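Local structure of trehalose synthase regulatory protein (Candida albicans, 5HUS) at residues I95-N98 against G99-K103; V127-V130 against E131-E135; M168-T171 against I172-N176; K197-I200 against S201-A204; S214-D217 against Q218-V222. The protein is probably a regulatory subunit of trehalose synthase, with a C-terminal domain of the HAD-type trehalose-phosphatase family. All coordinates share one frame; numbering follows the deposited sequence.

Contact 1. Residues I95-N98 against G99-K103; sequences IAEN and GNFVK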
loop_
_atom_site.group_PDB
_atom_site.type_symbol
_atom_site.label_atom_id
_atom_site.label_comp_id
_atom_site.label_asym_id
_atom_site.label_seq_id
_atom_site.Cartn_x
_atom_site.Cartn_y
_atom_site.Cartn_z
ATOM N N ILE A 95 3.596 -5.221 -4.424
ATOM C CA ILE A 95 3.823 -3.785 -4.529
ATOM C C ILE A 95 4.671 -3.385 -3.320
ATOM O O ILE A 95 4.225 -3.516 -2.181
ATOM C CB ILE A 95 2.504 -2.991 -4.570
ATOM C CG1 ILE A 95 1.605 -3.500 -5.698
ATOM C CG2 ILE A 95 2.789 -1.519 -4.798
ATOM C CD1 ILE A 95 0.180 -2.973 -5.620
ATOM N N ALA A 96 5.896 -2.926 -3.575
ATOM C CA ALA A 96 6.866 -2.663 -2.511
ATOM C C ALA A 96 7.002 -1.178 -2.204
ATOM O O ALA A 96 6.742 -0.333 -3.062
ATOM C CB ALA A 96 8.232 -3.232 -2.888
ATOM N N GLU A 97 7.425 -0.883 -0.976
ATOM C CA GLU A 97 7.582 0.487 -0.477
ATOM C C GLU A 97 6.374 1.344 -0.824
ATOM O O GLU A 97 6.494 2.465 -1.333
ATOM C CB GLU A 97 8.876 1.118 -1.008
ATOM C CG GLU A 97 10.123 0.360 -0.545
ATOM C CD GLU A 97 11.400 1.171 -0.653
ATOM O OE1 GLU A 97 11.376 2.393 -0.366
ATOM O OE2 GLU A 97 12.437 0.578 -1.011
ATOM N N ASN A 98 5.207 0.774 -0.552
ATOM C CA ASN A 98 3.925 1.453 -0.661
ATOM C C ASN A 98 3.601 1.930 -2.068
ATOM O O ASN A 98 2.773 2.810 -2.241
ATOM C CB ASN A 98 3.872 2.632 0.315
ATOM C CG ASN A 98 2.461 3.061 0.631
ATOM O OD1 ASN A 98 2.180 4.252 0.783
ATOM N ND2 ASN A 98 1.553 2.093 0.710
ATOM N N GLY A 99 4.238 1.341 -3.073
ATOM C CA GLY A 99 3.908 1.697 -4.440
ATOM C C GLY A 99 5.077 2.067 -5.332
ATOM O O GLY A 99 4.919 2.132 -6.553
ATOM N N ASN A 100 6.246 2.307 -4.745
ATOM C CA ASN A 100 7.405 2.728 -5.537
ATOM C C ASN A 100 7.884 1.653 -6.511
ATOM O O ASN A 100 8.490 1.961 -7.536
ATOM C CB ASN A 100 8.556 3.142 -4.615
ATOM C CG ASN A 100 8.308 4.479 -3.967
ATOM O OD1 ASN A 100 8.493 5.530 -4.592
ATOM N ND2 ASN A 100 7.869 4.454 -2.710
ATOM N N PHE A 101 7.608 0.396 -6.189
ATOM C CA PHE A 101 8.034 -0.729 -7.023
ATOM C C PHE A 101 6.935 -1.766 -7.143
ATOM O O PHE A 101 6.250 -2.053 -6.175
ATOM C CB PHE A 101 9.296 -1.380 -6.449
ATOM C CG PHE A 101 10.394 -0.399 -6.152
ATOM C CD1 PHE A 101 11.218 0.071 -7.166
ATOM C CD2 PHE A 101 10.593 0.064 -4.860
ATOM C CE1 PHE A 101 12.227 0.988 -6.892
ATOM C CE2 PHE A 101 11.597 0.981 -4.578
ATOM C CZ PHE A 101 12.417 1.441 -5.597
ATOM N N VAL A 102 6.772 -2.324 -8.340
ATOM C CA VAL A 102 5.710 -3.284 -8.612
ATOM C C VAL A 102 6.273 -4.520 -9.292
ATOM O O VAL A 102 6.992 -4.409 -10.289
ATOM C CB VAL A 102 4.604 -2.691 -9.521
ATOM C CG1 VAL A 102 3.589 -3.781 -9.908
ATOM C CG2 VAL A 102 3.908 -1.518 -8.834
ATOM N N LYS A 103 5.950 -5.692 -8.753
ATOM C CA LYS A 103 6.260 -6.938 -9.442
ATOM C C LYS A 103 4.942 -7.610 -9.826
ATOM O O LYS A 103 4.249 -8.196 -8.991
ATOM C CB LYS A 103 7.144 -7.855 -8.579
ATOM C CG LYS A 103 7.445 -9.198 -9.228
ATOM C CD LYS A 103 8.508 -9.981 -8.443
ATOM C CE LYS A 103 9.886 -9.362 -8.631
ATOM N NZ LYS A 103 10.984 -10.200 -8.051
#
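Ala-96 O sits at the turn of a tight beta hairpin and takes one donor from the turn, Gly-99 N, and a weak one from the returning strand, Phe-101 N. Gly-99 N reaches Ala-96 O at 3.0 Å from above the carbonyl plane. In the other direction Ala-96 N gives a straight bond to Phe-101 O (2.8 Å, N-H...O 162°), so the two residues form a hydrogen-bonded antiparallel pair. Asn-100 and Phe-101 together stand opposite the single Ala-96, a classic beta bulge.

The packing is tightest under the turn. Ile-95 CG2, anti to its own backbone nitrogen, presses on Gly-99 CA at 3.4 Å, closer than carbons usually come, and it also meets Val-102 CG2 at a relaxed 4.2 Å. Helix 200-213 lies against this face, through Ala-204 on Ile-95 and Val-208 on Val-102.

On the face of Ala-96 and Phe-101 the contacts are longer, Ala-96 CB lying 4.2 Å from Phe-101 CB. From the turn, Glu-97 runs alongside the ring, its CD at the ring edge in the ring plane; carboxylate and ring are turned 63° apart. Arg-79 makes a cation-pi contact with the ring. Only toward Lys-103, which leads away to a salt bridge with Asp-83, does the hairpin become partly exposed.

The turn is fastened by Asn-100 ND2, which donates to Glu-97 O (2.8 Å) in the carbonyl plane. The buried Glu-97 carboxylate is itself held by Thr-148 OG1 and the backbone nitrogens of Asp-146 and Ala-147, donors that would probably stabilise its negative charge.

Contact 2. Residues V127-V130 against E131-E135; sequences VKLV and ESKVE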
loop_
_atom_site.group_PDB
_atom_site.type_symbol
_atom_site.label_atom_id
_atom_site.label_comp_id
_atom_site.label_asym_id
_atom_site.label_seq_id
_atom_site.Cartn_x
_atom_site.Cartn_y
_atom_site.Cartn_z
ATOM N N VAL A 127 17.752 11.459 3.928
ATOM C CA VAL A 127 18.394 10.599 4.919
ATOM C C VAL A 127 19.290 11.400 5.863
ATOM O O VAL A 127 19.270 11.195 7.080
ATOM C CB VAL A 127 19.225 9.495 4.246
ATOM C CG1 VAL A 127 20.091 8.782 5.274
ATOM C CG2 VAL A 127 18.302 8.497 3.551
ATOM N N LYS A 128 20.065 12.316 5.293
ATOM C CA LYS A 128 20.956 13.175 6.066
ATOM C C LYS A 128 20.164 14.020 7.060
ATOM O O LYS A 128 20.539 14.142 8.229
ATOM C CB LYS A 128 21.767 14.070 5.129
ATOM C CG LYS A 128 22.836 14.902 5.819
ATOM C CD LYS A 128 24.133 14.882 5.025
ATOM C CE LYS A 128 25.124 15.896 5.564
ATOM N NZ LYS A 128 24.603 17.281 5.413
ATOM N N LEU A 129 19.056 14.581 6.590
ATOM C CA LEU A 129 18.176 15.384 7.432
ATOM C C LEU A 129 17.635 14.550 8.596
ATOM O O LEU A 129 17.718 14.960 9.756
ATOM C CB LEU A 129 17.035 15.967 6.590
ATOM C CG LEU A 129 16.103 17.032 7.177
ATOM C CD1 LEU A 129 15.465 17.830 6.054
ATOM C CD2 LEU A 129 15.019 16.416 8.057
ATOM N N VAL A 130 17.096 13.373 8.290
ATOM C CA VAL A 130 16.547 12.503 9.326
ATOM C C VAL A 130 17.623 12.069 10.318
ATOM O O VAL A 130 17.381 12.026 11.527
ATOM C CB VAL A 130 15.873 11.256 8.719
ATOM C CG1 VAL A 130 15.442 10.292 9.815
ATOM C CG2 VAL A 130 14.678 11.672 7.872
ATOM N N GLU A 131 18.819 11.777 9.816
ATOM C CA GLU A 131 19.900 11.320 10.688
ATOM C C GLU A 131 20.313 12.408 11.681
ATOM O O GLU A 131 20.662 12.106 12.822
ATOM C CB GLU A 131 21.101 10.854 9.857
ATOM C CG GLU A 131 20.940 9.433 9.312
ATOM C CD GLU A 131 22.075 9.014 8.394
ATOM O OE1 GLU A 131 22.782 9.898 7.866
ATOM O OE2 GLU A 131 22.255 7.796 8.199
ATOM N N SER A 132 20.242 13.667 11.255
ATOM C CA SER A 132 20.576 14.792 12.128
ATOM C C SER A 132 19.544 14.964 13.243
ATOM O O SER A 132 19.865 15.461 14.323
ATOM C CB SER A 132 20.698 16.090 11.324
ATOM O OG SER A 132 19.427 16.580 10.932
ATOM N N LYS A 133 18.305 14.562 12.976
ATOM C CA LYS A 133 17.269 14.571 14.001
ATOM C C LYS A 133 17.525 13.462 15.010
ATOM O O LYS A 133 17.319 13.641 16.210
ATOM C CB LYS A 133 15.878 14.397 13.388
ATOM C CG LYS A 133 15.514 15.427 12.334
ATOM C CD LYS A 133 15.538 16.841 12.891
ATOM C CE LYS A 133 15.087 17.846 11.838
ATOM N NZ LYS A 133 15.167 19.247 12.337
ATOM N N VAL A 134 17.963 12.311 14.506
ATOM C CA VAL A 134 18.253 11.161 15.354
ATOM C C VAL A 134 19.305 11.520 16.396
ATOM O O VAL A 134 19.173 11.165 17.567
ATOM C CB VAL A 134 18.728 9.948 14.523
ATOM C CG1 VAL A 134 19.252 8.841 15.427
ATOM C CG2 VAL A 134 17.595 9.429 13.640
ATOM N N GLU A 135 20.336 12.245 15.968
ATOM C CA GLU A 135 21.418 12.657 16.861
ATOM C C GLU A 135 20.909 13.479 18.041
ATOM O O GLU A 135 21.391 13.329 19.162
ATOM C CB GLU A 135 22.468 13.464 16.094
ATOM C CG GLU A 135 23.023 12.759 14.867
ATOM C CD GLU A 135 23.957 13.638 14.052
ATOM O OE1 GLU A 135 23.605 14.811 13.791
ATOM O OE2 GLU A 135 25.048 13.156 13.679
#
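Glu-131 lies alongside Val-127 one helical turn back, both side chains pointing the same way, and it can be followed atom by atom. CB and CG each pass Val-127 O at 3.3 Å, the same carbonyl that accepts the Glu-131 backbone N-H. CG stands anti to the Glu-131 carbonyl carbon (chi1 -81°), and the extended chain beyond it brings CD to Val-127 CG1 at 3.7 Å. At the tip both oxygens keep close to that same methyl: Glu-131 OE2 lies 3.8 Å from Val-127 CG1, so the carboxylate ends beside a hydrocarbon surface on an exposed flank of the helix.

Leu-129 O carries more of the polar bonding. Leu-129 O accepts from Lys-133 N at 3.3 Å, as the helix requires, and also from Ser-132 OG at 2.6 Å. The hydroxyl can fold back onto the carbonyl because OG sits between its own backbone N and carbonyl carbon (chi1 74°).

Lys-133 bends at its second torsion and runs beside Leu-129, with Lys-133 CE 4.0 Å from Leu-129 CD2. Its ammonium group then leaves for helix 161-179 and Glu-170. Val-130 and Val-134 face the antiparallel sheet, meeting Cys-142 of strand 141-144 and Phe-151 of strand 149-152, so helix 116-136 packs on that sheet and touches helix 161-179.

Contact 3. Residues M168-T171 against I172-N176; sequences MGET and IQHIN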
loop_
_atom_site.group_PDB
_atom_site.type_symbol
_atom_site.label_atom_id
_atom_site.label_comp_id
_atom_site.label_asym_id
_atom_site.label_seq_id
_atom_site.Cartn_x
_atom_site.Cartn_y
_atom_site.Cartn_z
ATOM N N MET A 168 9.160 15.014 16.263
ATOM C CA MET A 168 8.618 14.434 15.037
ATOM C C MET A 168 7.771 15.454 14.274
ATOM O O MET A 168 7.850 15.539 13.050
ATOM C CB MET A 168 7.805 13.172 15.347
ATOM C CG MET A 168 8.678 11.979 15.741
ATOM S SD MET A 168 7.830 10.386 15.745
ATOM C CE MET A 168 6.779 10.553 17.190
ATOM N N GLY A 169 6.973 16.236 14.993
ATOM C CA GLY A 169 6.170 17.275 14.364
ATOM C C GLY A 169 7.049 18.348 13.745
ATOM O O GLY A 169 6.753 18.871 12.666
ATOM N N GLU A 170 8.142 18.669 14.431
ATOM C CA GLU A 170 9.109 19.641 13.940
ATOM C C GLU A 170 9.751 19.140 12.647
ATOM O O GLU A 170 9.943 19.896 11.692
ATOM C CB GLU A 170 10.175 19.903 15.010
ATOM C CG GLU A 170 11.107 21.054 14.722
ATOM C CD GLU A 170 12.249 20.675 13.800
ATOM O OE1 GLU A 170 12.774 19.546 13.929
ATOM O OE2 GLU A 170 12.616 21.507 12.941
ATOM N N THR A 171 10.069 17.850 12.638
ATOM C CA THR A 171 10.702 17.196 11.501
ATOM C C THR A 171 9.778 17.146 10.290
ATOM O O THR A 171 10.211 17.354 9.154
ATOM C CB THR A 171 11.144 15.770 11.878
ATOM O OG1 THR A 171 12.089 15.841 12.956
ATOM C CG2 THR A 171 11.787 15.068 10.693
ATOM N N ILE A 172 8.500 16.875 10.536
ATOM C CA ILE A 172 7.496 16.916 9.480
ATOM C C ILE A 172 7.444 18.292 8.804
ATOM O O ILE A 172 7.414 18.386 7.573
ATOM C CB ILE A 172 6.107 16.552 10.030
ATOM C CG1 ILE A 172 6.046 15.052 10.332
ATOM C CG2 ILE A 172 5.023 16.937 9.038
ATOM C CD1 ILE A 172 4.790 14.627 11.039
ATOM N N GLN A 173 7.447 19.357 9.603
ATOM C CA GLN A 173 7.417 20.713 9.051
ATOM C C GLN A 173 8.679 21.008 8.247
ATOM O O GLN A 173 8.609 21.579 7.157
ATOM C CB GLN A 173 7.248 21.756 10.161
ATOM C CG GLN A 173 7.293 23.195 9.652
ATOM C CD GLN A 173 6.845 24.203 10.691
ATOM O OE1 GLN A 173 6.485 23.840 11.814
ATOM N NE2 GLN A 173 6.860 25.481 10.322
ATOM N N HIS A 174 9.825 20.614 8.796
ATOM C CA HIS A 174 11.131 20.784 8.153
ATOM C C HIS A 174 11.164 20.101 6.779
ATOM O O HIS A 174 11.454 20.736 5.761
ATOM C CB HIS A 174 12.224 20.228 9.078
ATOM C CG HIS A 174 13.627 20.413 8.578
ATOM N ND1 HIS A 174 14.728 20.111 9.352
ATOM C CD2 HIS A 174 14.112 20.855 7.395
ATOM C CE1 HIS A 174 15.829 20.357 8.665
ATOM N NE2 HIS A 174 15.482 20.810 7.473
ATOM N N ILE A 175 10.850 18.811 6.752
ATOM C CA ILE A 175 10.839 18.062 5.499
ATOM C C ILE A 175 9.815 18.596 4.498
ATOM O O ILE A 175 10.109 18.725 3.307
ATOM C CB ILE A 175 10.571 16.568 5.764
ATOM C CG1 ILE A 175 11.750 15.965 6.527
ATOM C CG2 ILE A 175 10.335 15.818 4.460
ATOM C CD1 ILE A 175 11.466 14.599 7.114
ATOM N N ASN A 176 8.612 18.916 4.966
ATOM C CA ASN A 176 7.583 19.376 4.045
ATOM C C ASN A 176 7.932 20.736 3.462
ATOM O O ASN A 176 7.710 20.974 2.282
ATOM C CB ASN A 176 6.218 19.416 4.727
ATOM C CG ASN A 176 5.627 18.032 4.897
ATOM O OD1 ASN A 176 6.079 17.082 4.261
ATOM N ND2 ASN A 176 4.620 17.912 5.750
#
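Thr-171 and Ile-175 run side by side, pointing the same way, and meet through Thr-171 CG2 and Ile-175 CD1 at 3.6 Å. The torsions explain the pairing: CG2 of Thr-171 is anti to the backbone N, while CG1 of Ile-175 is anti to the carbonyl carbon (chi1 -67°) and swings back over the preceding turn, passing Thr-171 O at 3.3 Å. Beneath them Ile-175 N bonds Thr-171 O at 2.9 Å in an almost straight line (176°). Ile-172 repeats the move on its own turn, laying CG1 3.3 Å from Met-168 O.

This is the i to i+4 pattern of an amphipathic alpha helix. One face of helix 161-179 rests on the four-stranded antiparallel sheet, Ile-172 on Leu-188 and Val-193, Ile-175 on Ala-186 and Val-195.

On another flank Glu-170 lies alongside His-174, the carboxylate and imidazole planes 54° apart. Glu-170 OE2 stays 4.4 Å from His-174 ND1, so the two do not bond each other. What positions both is Lys-133 of helix 116-136: its NZ forms a salt bridge with Glu-170 OE1 and a hydrogen bond with His-174 ND1. Thr-171 OG1 turns back to bond Thr-167 O.

Contact 4. Residues K197-I200 against S201-A204; sequences KDQI and SLKA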
loop_
_atom_site.group_PDB
_atom_site.type_symbol
_atom_site.label_atom_id
_atom_site.label_comp_id
_atom_site.label_asym_id
_atom_site.label_seq_id
_atom_site.Cartn_x
_atom_site.Cartn_y
_atom_site.Cartn_z
ATOM N N LYS A 197 6.921 9.708 -1.732
ATOM C CA LYS A 197 6.373 10.393 -2.893
ATOM C C LYS A 197 4.859 10.514 -2.791
ATOM O O LYS A 197 4.166 9.555 -2.440
ATOM C CB LYS A 197 6.748 9.650 -4.177
ATOM C CG LYS A 197 7.809 10.329 -5.021
ATOM C CD LYS A 197 7.308 11.659 -5.558
ATOM C CE LYS A 197 7.514 11.786 -7.059
ATOM N NZ LYS A 197 7.692 13.205 -7.474
ATOM N N ASP A 198 4.342 11.694 -3.118
ATOM C CA ASP A 198 2.901 11.943 -3.074
ATOM C C ASP A 198 2.100 10.952 -3.911
ATOM O O ASP A 198 2.431 10.699 -5.070
ATOM C CB ASP A 198 2.586 13.364 -3.562
ATOM C CG ASP A 198 3.065 14.426 -2.605
ATOM O OD1 ASP A 198 3.588 14.072 -1.524
ATOM O OD2 ASP A 198 2.902 15.619 -2.929
ATOM N N GLN A 199 1.043 10.408 -3.303
ATOM C CA GLN A 199 0.102 9.510 -3.965
ATOM C C GLN A 199 0.763 8.317 -4.663
ATOM O O GLN A 199 0.238 7.799 -5.640
ATOM C CB GLN A 199 -0.755 10.296 -4.972
ATOM C CG GLN A 199 -1.730 11.266 -4.310
ATOM C CD GLN A 199 -2.634 11.988 -5.302
ATOM O OE1 GLN A 199 -2.255 12.239 -6.445
ATOM N NE2 GLN A 199 -3.840 12.325 -4.859
ATOM N N ILE A 200 1.899 7.856 -4.153
ATOM C CA ILE A 200 2.598 6.781 -4.852
ATOM C C ILE A 200 1.798 5.465 -4.764
ATOM O O ILE A 200 1.816 4.669 -5.705
ATOM C CB ILE A 200 4.059 6.608 -4.322
ATOM C CG1 ILE A 200 4.869 5.692 -5.245
ATOM C CG2 ILE A 200 4.083 6.115 -2.882
ATOM C CD1 ILE A 200 4.949 6.178 -6.675
ATOM N N SER A 201 1.049 5.259 -3.682
ATOM C CA SER A 201 0.229 4.045 -3.572
ATOM C C SER A 201 -0.919 4.090 -4.575
ATOM O O SER A 201 -1.280 3.076 -5.173
ATOM C CB SER A 201 -0.310 3.860 -2.146
ATOM O OG SER A 201 -1.200 4.902 -1.791
ATOM N N LEU A 202 -1.484 5.278 -4.769
ATOM C CA LEU A 202 -2.555 5.454 -5.751
ATOM C C LEU A 202 -2.040 5.183 -7.154
ATOM O O LEU A 202 -2.704 4.525 -7.952
ATOM C CB LEU A 202 -3.142 6.867 -5.676
ATOM C CG LEU A 202 -4.195 7.192 -4.610
ATOM C CD1 LEU A 202 -3.665 7.030 -3.205
ATOM C CD2 LEU A 202 -4.710 8.610 -4.819
ATOM N N LYS A 203 -0.850 5.690 -7.456
ATOM C CA LYS A 203 -0.266 5.503 -8.778
ATOM C C LYS A 203 0.068 4.035 -9.037
ATOM O O LYS A 203 -0.072 3.557 -10.163
ATOM C CB LYS A 203 0.978 6.381 -8.940
ATOM C CG LYS A 203 0.648 7.867 -8.895
ATOM C CD LYS A 203 1.845 8.743 -9.222
ATOM C CE LYS A 203 1.457 10.214 -9.183
ATOM N NZ LYS A 203 2.606 11.111 -9.532
ATOM N N ALA A 204 0.490 3.317 -7.997
ATOM C CA ALA A 204 0.780 1.894 -8.145
ATOM C C ALA A 204 -0.493 1.089 -8.388
ATOM O O ALA A 204 -0.512 0.187 -9.219
ATOM C CB ALA A 204 1.519 1.363 -6.918
HETATM O O HOH W 1 3.845 11.175 -7.315
#
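Gln-199 and Leu-202 slant across each other at the start of helix 200-213. Gln-199, third residue of a type II beta turn from Lys-197 to Ile-200, is also the N-cap of that helix. Its chain from CG to NE2 passes Leu-202 CD2, with Gln-199 NE2 at 3.8 Å and CG at 4.0 Å. Leu-202 goes on to pack against Ala-258 and Asn-259 of helix 254-265.

Lys-203 points back toward the turn. Its CG is anti to its carbonyl carbon (chi1 -65°) and passes Gln-199 O at 3.3 Å, while the rest of the chain stays extended and carries the ammonium toward the turn. Gln-199 O also takes the first full helical bond, from Lys-203 N at 3.0 Å and nearly along the C=O axis; Ala-204 N follows with Ile-200 O.

Ile-200 and Ser-201 turn to the interior, touching Asn-100 and Asn-98 of the hairpin turn, and Ser-201 OG is hydrogen-bonded with Asn-259 OD1. Lys-203 NZ has Gln-229 O as a direct partner. A water also joins the lysine to the turn: it accepts from Lys-203 NZ, in a bond so short that its exact length is doubtful, and donates to Asp-198 O at 2.7 Å.

Contact 5. Residues S214-D217 against Q218-V222; sequences SNLD and QKYVV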
loop_
_atom_site.group_PDB
_atom_site.type_symbol
_atom_site.label_atom_id
_atom_site.label_comp_id
_atom_site.label_asym_id
_atom_site.label_seq_id
_atom_site.Cartn_x
_atom_site.Cartn_y
_atom_site.Cartn_z
ATOM N N SER A 214 -6.144 -3.422 -19.322
ATOM C CA SER A 214 -5.878 -3.126 -20.727
ATOM C C SER A 214 -4.918 -4.131 -21.343
ATOM O O SER A 214 -4.475 -3.954 -22.477
ATOM C CB SER A 214 -5.316 -1.714 -20.875
ATOM O OG SER A 214 -6.168 -0.757 -20.269
ATOM N N ASN A 215 -4.608 -5.180 -20.584
ATOM C CA ASN A 215 -3.669 -6.216 -21.007
ATOM C C ASN A 215 -2.318 -5.668 -21.468
ATOM O O ASN A 215 -1.857 -5.976 -22.565
ATOM C CB ASN A 215 -4.276 -7.064 -22.122
ATOM C CG ASN A 215 -4.349 -8.527 -21.757
ATOM O OD1 ASN A 215 -3.328 -9.209 -21.672
ATOM N ND2 ASN A 215 -5.561 -9.019 -21.533
ATOM N N LEU A 216 -1.686 -4.860 -20.624
ATOM C CA LEU A 216 -0.362 -4.324 -20.935
ATOM C C LEU A 216 0.749 -5.287 -20.549
ATOM O O LEU A 216 0.720 -5.869 -19.467
ATOM C CB LEU A 216 -0.138 -2.999 -20.214
ATOM C CG LEU A 216 -1.294 -2.010 -20.223
ATOM C CD1 LEU A 216 -0.936 -0.791 -19.406
ATOM C CD2 LEU A 216 -1.657 -1.626 -21.656
ATOM N N ASP A 217 1.739 -5.455 -21.417
ATOM C CA ASP A 217 2.922 -6.196 -20.999
ATOM C C ASP A 217 3.914 -5.246 -20.340
ATOM O O ASP A 217 3.807 -4.023 -20.468
ATOM C CB ASP A 217 3.570 -6.950 -22.168
ATOM C CG ASP A 217 3.910 -6.057 -23.340
ATOM O OD1 ASP A 217 4.276 -4.881 -23.132
ATOM O OD2 ASP A 217 3.823 -6.545 -24.485
ATOM N N GLN A 218 4.880 -5.827 -19.640
ATOM C CA GLN A 218 5.808 -5.075 -18.813
ATOM C C GLN A 218 6.631 -4.084 -19.616
ATOM O O GLN A 218 6.853 -2.957 -19.175
ATOM C CB GLN A 218 6.732 -6.038 -18.075
ATOM C CG GLN A 218 7.630 -5.384 -17.056
ATOM C CD GLN A 218 7.846 -6.275 -15.857
ATOM O OE1 GLN A 218 6.929 -6.977 -15.422
ATOM N NE2 GLN A 218 9.059 -6.263 -15.319
ATOM N N LYS A 219 7.080 -4.508 -20.793
ATOM C CA LYS A 219 7.914 -3.655 -21.631
ATOM C C LYS A 219 7.185 -2.368 -21.994
ATOM O O LYS A 219 7.784 -1.296 -22.008
ATOM C CB LYS A 219 8.353 -4.397 -22.894
ATOM C CG LYS A 219 9.364 -5.505 -22.626
ATOM C CD LYS A 219 10.069 -5.944 -23.902
ATOM C CE LYS A 219 11.120 -7.008 -23.618
ATOM N NZ LYS A 219 12.158 -6.543 -22.650
ATOM N N TYR A 220 5.888 -2.470 -22.264
ATOM C CA TYR A 220 5.097 -1.283 -22.569
ATOM C C TYR A 220 5.042 -0.358 -21.361
ATOM O O TYR A 220 5.246 0.849 -21.483
ATOM C CB TYR A 220 3.680 -1.665 -23.008
ATOM C CG TYR A 220 2.766 -0.475 -23.200
ATOM C CD1 TYR A 220 2.677 0.164 -24.429
ATOM C CD2 TYR A 220 1.989 0.007 -22.152
ATOM C CE1 TYR A 220 1.843 1.254 -24.607
ATOM C CE2 TYR A 220 1.156 1.093 -22.320
ATOM C CZ TYR A 220 1.084 1.713 -23.549
ATOM O OH TYR A 220 0.252 2.797 -23.708
ATOM N N VAL A 221 4.763 -0.932 -20.194
ATOM C CA VAL A 221 4.673 -0.157 -18.965
ATOM C C VAL A 221 5.990 0.558 -18.662
ATOM O O VAL A 221 6.001 1.753 -18.360
ATOM C CB VAL A 221 4.287 -1.049 -17.769
ATOM C CG1 VAL A 221 4.333 -0.253 -16.472
ATOM C CG2 VAL A 221 2.909 -1.642 -17.984
ATOM N N VAL A 222 7.097 -0.174 -18.751
ATOM C CA VAL A 222 8.406 0.407 -18.477
ATOM C C VAL A 222 8.719 1.525 -19.473
ATOM O O VAL A 222 9.135 2.614 -19.077
ATOM C CB VAL A 222 9.515 -0.670 -18.504
ATOM C CG1 VAL A 222 10.889 -0.031 -18.373
ATOM C CG2 VAL A 222 9.287 -1.684 -17.385
#
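Asp-217 OD1 accepts the backbone N-H of Tyr-220 at 3.0 Å, met nearly head-on, in line with the carboxylate C-O bond. The same N-H makes a weak second bond to Asp-217 O, so it is shared between the side chain and backbone of one residue. The carboxylate reaches it because CG lies between its own backbone N and carbonyl carbon (chi1 55°), folding the short side chain over the first turn. Asp-217 OD1 also rests 3.3 Å from Tyr-220 CB. The two side chains cross at about a right angle, with carboxylate and ring planes 58° apart. Asp-217 O meanwhile takes the first regular helical bond, from Val-221 N at 3.2 Å and in the carbonyl plane.

Leu-216, just ahead of the cap, supplies the apolar half. Its CD2 comes to 4.0 Å from Tyr-220 CE2, and Leu-216 CD1 lies 4.1 Å from the same CE2, leucine and tyrosine passing each other at an angle. Leu-216 CB meets Val-221 CG2 at 4.0 Å. Phe-228 of helix 225-229 closes on both Leu-216 and Val-221, and Val-221 also reaches Leu-207 and Cys-211 of helix 200-213. The Tyr-220 ring also stacks with that of His-224.

A negative carboxylate over the first turn would probably also interact favourably with the helix dipole. Together these features are typical of an aspartate N-cap with a hydrophobic staple: a side-chain acceptor for the N-H three residues on, and Leu-216, just before the cap, packed on Val-221 of the new helix 218-223.

Overall arrangement
Contact 1 lies in the buried core, on the hairpin at one side of the large mixed sheet, and contact 4, partly buried and also near the chain's centre, packs directly onto it: centres about 9 Å apart, with Gly-99 and Asn-98 against Ala-204, Ile-200 and Ser-201. Contact 2, at the surface, and contact 3, partly buried, sit farther out on two helices that cover the four-stranded antiparallel sheet and touch through Lys-133. Contact 5 is a surface contact about 39 Å from contact 2, centre to centre. In contacts 4 and 5 both N-cap residues accept the first helical N-H through their carbonyl O; in contact 5 the cap's side chain accepts as well. Contacts 2 and 3 are mid-helix, and contact 1 relies on a bulged strand pair.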